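Local coordinates for purine nucleoside phosphorylase (Schistosoma mansoni, PDB 6AXA), which catalyses the reversible phosphorolysis of purine nucleosides such as inosine and guanosine, releasing the free base and ribose 1-phosphate, at residues L242-S247 with E260-V265. Residues are numbered along the deposited sequence; the frame is centred on the assembly and turned at random.
Sequences LIANNS and EKVLAV. With D4Y ((3S)-5-fluoro-3-hydroxy-1,3-dihydro-2H-indol-2-one), chain J.
Val265 reaches from helix 259-283 onto the end of strand 236-246 with both of its methyls. CG1, anti to the backbone N (chi1 178°), lies 3.8 Å from Ile243 O, while CG2, anti to the carbonyl carbon, comes equally near Ala244 O. Each branch thus rests against one of two successive carbonyl oxygens of the strand, and Ala244 O is satisfied separately by the hydroxyl of Ser128. Leu242 flanks the same valine: its CG also swings anti to the backbone N (chi1 168°), which brings CD1 to 4.3 Å from Val265 CG1 and CD2 alongside the helix backbone at Val265 O. One turn earlier in the helix, Val262 meets Ala244, with CG2 4.0 Å from Ala244 CB. No hydrogen bond joins the two segments; the axes of strand 242-246 and helix 260-265 come within 8.2 Å, and methyl groups meet other methyls and backbone carbonyls.

Beside the Ala244-Val262 pair the bound fluoro-hydroxyindolinone sits with its fluorine turned toward them. Its F atom is 3.2 Å from Ala244 CB and equally close to Val262 CG2, with Val262 CG1 at 3.4 Å, so the two methyls of Val262 and the methyl of Ala244 abut the fluorine from one side. Asn245 adds a polar wall: its OD1 lies 3.3 Å from the ligand's C4 on the six-membered ring, while ND2 donates a hydrogen bond to Asp250 OD2 and a weak one to Ser247 OG. Ser247 OG in turn bonds Glu203, whose other carboxylate oxygen holds the ligand together with Asn197. Asn246 caps the following helix through OD1 to Leu249 N. This strand end, with Asn245 and the helix packed over it, forms part of a ligand pocket consistent with the purine-base site of purine nucleoside phosphorylases.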
ATOM      1  N   LEU A 242      -4.786  24.398  -0.725  1.00 21.95           N
ATOM      2  CA  LEU A 242      -6.018  25.119  -1.051  1.00 22.86           C
ATOM      3  C   LEU A 242      -7.168  24.110  -1.120  1.00 24.29           C
ATOM      4  O   LEU A 242      -7.082  23.122  -1.866  1.00 23.75           O
ATOM      5  CB  LEU A 242      -5.889  25.859  -2.384  1.00 24.55           C
ATOM      6  CG  LEU A 242      -7.178  26.439  -3.000  1.00 23.83           C
ATOM      7  CD1 LEU A 242      -7.870  27.465  -2.087  1.00 25.56           C
ATOM      8  CD2 LEU A 242      -6.896  27.166  -4.346  1.00 25.38           C
ATOM      9  N   ILE A 243      -8.207  24.325  -0.312  1.00 24.37           N
ATOM     10  CA  ILE A 243      -9.308  23.374  -0.143  1.00 26.66           C
ATOM     11  C   ILE A 243     -10.358  23.614  -1.238  1.00 25.28           C
ATOM     12  O   ILE A 243     -10.865  24.726  -1.405  1.00 25.91           O
ATOM     13  CB  ILE A 243      -9.927  23.514   1.263  1.00 27.00           C
ATOM     14  CG1 ILE A 243      -8.890  23.309   2.373  1.00 26.75           C
ATOM     15  CG2 ILE A 243     -11.136  22.582   1.449  1.00 28.47           C
ATOM     16  CD1 ILE A 243      -8.105  21.976   2.269  1.00 26.78           C
ATOM     17  N   ALA A 244     -10.665  22.572  -2.022  1.00 26.47           N
ATOM     18  CA  ALA A 244     -11.655  22.725  -3.091  1.00 27.51           C
ATOM     19  C   ALA A 244     -13.083  22.402  -2.651  1.00 26.36           C
ATOM     20  O   ALA A 244     -14.027  22.899  -3.268  1.00 27.38           O
ATOM     21  CB  ALA A 244     -11.269  21.828  -4.274  1.00 28.54           C
ATOM     22  N   ASN A 245     -13.256  21.630  -1.577  1.00 26.31           N
ATOM     23  CA  ASN A 245     -14.553  21.098  -1.169  1.00 26.02           C
ATOM     24  C   ASN A 245     -14.412  20.496   0.218  1.00 27.92           C
ATOM     25  O   ASN A 245     -13.294  20.276   0.692  1.00 29.38           O
ATOM     26  CB  ASN A 245     -15.036  20.034  -2.166  1.00 26.88           C
ATOM     27  CG  ASN A 245     -14.188  18.757  -2.141  1.00 28.59           C
ATOM     28  OD1 ASN A 245     -12.964  18.792  -2.325  1.00 29.23           O
ATOM     29  ND2 ASN A 245     -14.843  17.603  -1.913  1.00 27.80           N
ATOM     30  N   ASN A 246     -15.559  20.119   0.834  1.00 26.89           N
ATOM     31  CA  ASN A 246     -15.529  19.266   2.026  1.00 25.28           C
ATOM     32  C   ASN A 246     -16.154  17.904   1.678  1.00 25.47           C
ATOM     33  O   ASN A 246     -17.372  17.816   1.457  1.00 25.43           O
ATOM     34  CB  ASN A 246     -16.266  19.937   3.190  1.00 27.65           C
ATOM     35  CG  ASN A 246     -16.081  19.180   4.477  1.00 29.48           C
ATOM     36  OD1 ASN A 246     -16.578  18.060   4.613  1.00 29.36           O
ATOM     37  ND2 ASN A 246     -15.303  19.751   5.413  1.00 28.62           N
ATOM     38  N   SER A 247     -15.323  16.859   1.632  1.00 26.46           N
ATOM     39  CA  SER A 247     -15.745  15.525   1.194  1.00 25.85           C
ATOM     40  C   SER A 247     -16.719  14.876   2.155  1.00 25.52           C
ATOM     41  O   SER A 247     -17.524  14.036   1.735  1.00 26.17           O
ATOM     42  CB  SER A 247     -14.520  14.587   1.026  1.00 29.75           C
ATOM     43  OG  SER A 247     -13.637  15.157   0.089  1.00 34.49           O
ATOM     44  N   GLU A 260     -13.082  19.725 -13.017  1.00 34.04           N
ATOM     45  CA  GLU A 260     -13.554  21.035 -13.453  1.00 36.38           C
ATOM     46  C   GLU A 260     -13.874  21.924 -12.257  1.00 35.64           C
ATOM     47  O   GLU A 260     -13.469  23.098 -12.208  1.00 36.68           O
ATOM     48  CB  GLU A 260     -14.772  20.846 -14.356  1.00 39.13           C
ATOM     49  CG  GLU A 260     -14.418  20.178 -15.716  1.00 45.66           C
ATOM     50  CD  GLU A 260     -13.900  18.715 -15.602  1.00 50.14           C
ATOM     51  OE1 GLU A 260     -14.465  17.910 -14.822  1.00 50.08           O
ATOM     52  OE2 GLU A 260     -12.909  18.373 -16.304  1.00 52.97           O
ATOM     53  N   LYS A 261     -14.585  21.377 -11.269  1.00 38.31           N
ATOM     54  CA  LYS A 261     -14.900  22.148 -10.065  1.00 35.87           C
ATOM     55  C   LYS A 261     -13.643  22.538  -9.305  1.00 33.96           C
ATOM     56  O   LYS A 261     -13.550  23.649  -8.758  1.00 33.80           O
ATOM     57  CB  LYS A 261     -15.840  21.351  -9.165  1.00 34.54           C
ATOM     58  CG  LYS A 261     -17.259  21.151  -9.727  1.00 35.45           C
ATOM     59  CD  LYS A 261     -18.089  20.284  -8.779  1.00 35.21           C
ATOM     60  CE  LYS A 261     -19.492  20.020  -9.325  1.00 38.98           C
ATOM     61  NZ  LYS A 261     -20.283  19.121  -8.410  1.00 42.43           N
ATOM     62  N   VAL A 262     -12.651  21.649  -9.266  1.00 29.58           N
ATOM     63  CA  VAL A 262     -11.407  21.950  -8.566  1.00 29.31           C
ATOM     64  C   VAL A 262     -10.691  23.130  -9.219  1.00 30.43           C
ATOM     65  O   VAL A 262     -10.227  24.043  -8.528  1.00 28.78           O
ATOM     66  CB  VAL A 262     -10.517  20.692  -8.519  1.00 28.93           C
ATOM     67  CG1 VAL A 262      -9.104  21.036  -8.060  1.00 31.40           C
ATOM     68  CG2 VAL A 262     -11.133  19.646  -7.564  1.00 28.80           C
ATOM     69  N   LEU A 263     -10.542  23.105 -10.558  1.00 30.03           N
ATOM     70  CA  LEU A 263      -9.793  24.170 -11.223  1.00 31.03           C
ATOM     71  C   LEU A 263     -10.507  25.510 -11.105  1.00 30.97           C
ATOM     72  O   LEU A 263      -9.850  26.554 -11.108  1.00 31.43           O
ATOM     73  CB  LEU A 263      -9.573  23.852 -12.703  1.00 34.01           C
ATOM     74  CG  LEU A 263      -8.526  22.757 -13.018  1.00 34.99           C
ATOM     75  CD1 LEU A 263      -8.233  22.672 -14.511  1.00 41.21           C
ATOM     76  CD2 LEU A 263      -7.231  22.967 -12.260  1.00 35.11           C
ATOM     77  N   ALA A 264     -11.833  25.505 -10.981  1.00 30.78           N
ATOM     78  CA  ALA A 264     -12.544  26.773 -10.792  1.00 31.35           C
ATOM     79  C   ALA A 264     -12.259  27.394  -9.423  1.00 30.24           C
ATOM     80  O   ALA A 264     -12.181  28.627  -9.304  1.00 31.13           O
ATOM     81  CB  ALA A 264     -14.039  26.555 -10.979  1.00 32.18           C
ATOM     82  N   VAL A 265     -12.102  26.569  -8.379  1.00 30.07           N
ATOM     83  CA  VAL A 265     -11.669  27.111  -7.086  1.00 30.01           C
ATOM     84  C   VAL A 265     -10.243  27.660  -7.180  1.00 29.05           C
ATOM     85  O   VAL A 265      -9.929  28.707  -6.597  1.00 30.69           O
ATOM     86  CB  VAL A 265     -11.756  26.055  -5.963  1.00 28.28           C
ATOM     87  CG1 VAL A 265     -11.260  26.649  -4.645  1.00 30.02           C
ATOM     88  CG2 VAL A 265     -13.191  25.551  -5.802  1.00 30.90           C
TER
HETATM   89  C7  D4Y J 309      -7.973  16.291  -4.089  0.88 23.15           C
HETATM   90  C4  D4Y J 309     -10.327  17.701  -4.067  0.88 23.96           C
HETATM   91  C5  D4Y J 309      -9.173  18.287  -4.525  0.88 24.79           C
HETATM   92  C6  D4Y J 309      -7.976  17.604  -4.532  0.88 25.44           C
HETATM   93  C3  D4Y J 309     -10.318  16.395  -3.586  0.88 23.26           C
HETATM   94  C2  D4Y J 309      -9.122  15.715  -3.605  0.88 22.22           C
HETATM   95  C1  D4Y J 309      -7.579  14.096  -3.394  0.88 23.53           C
HETATM   96  F   D4Y J 309      -9.202  19.556  -4.977  0.88 26.88           F
HETATM   97  C   D4Y J 309      -6.835  15.369  -3.799  0.88 24.30           C
HETATM   98  O   D4Y J 309      -5.835  15.269  -4.790  0.88 25.08           O
HETATM   99  N   D4Y J 309      -8.859  14.453  -3.181  0.88 23.35           N
HETATM  100  O1  D4Y J 309      -7.065  12.994  -3.135  0.88 25.31           O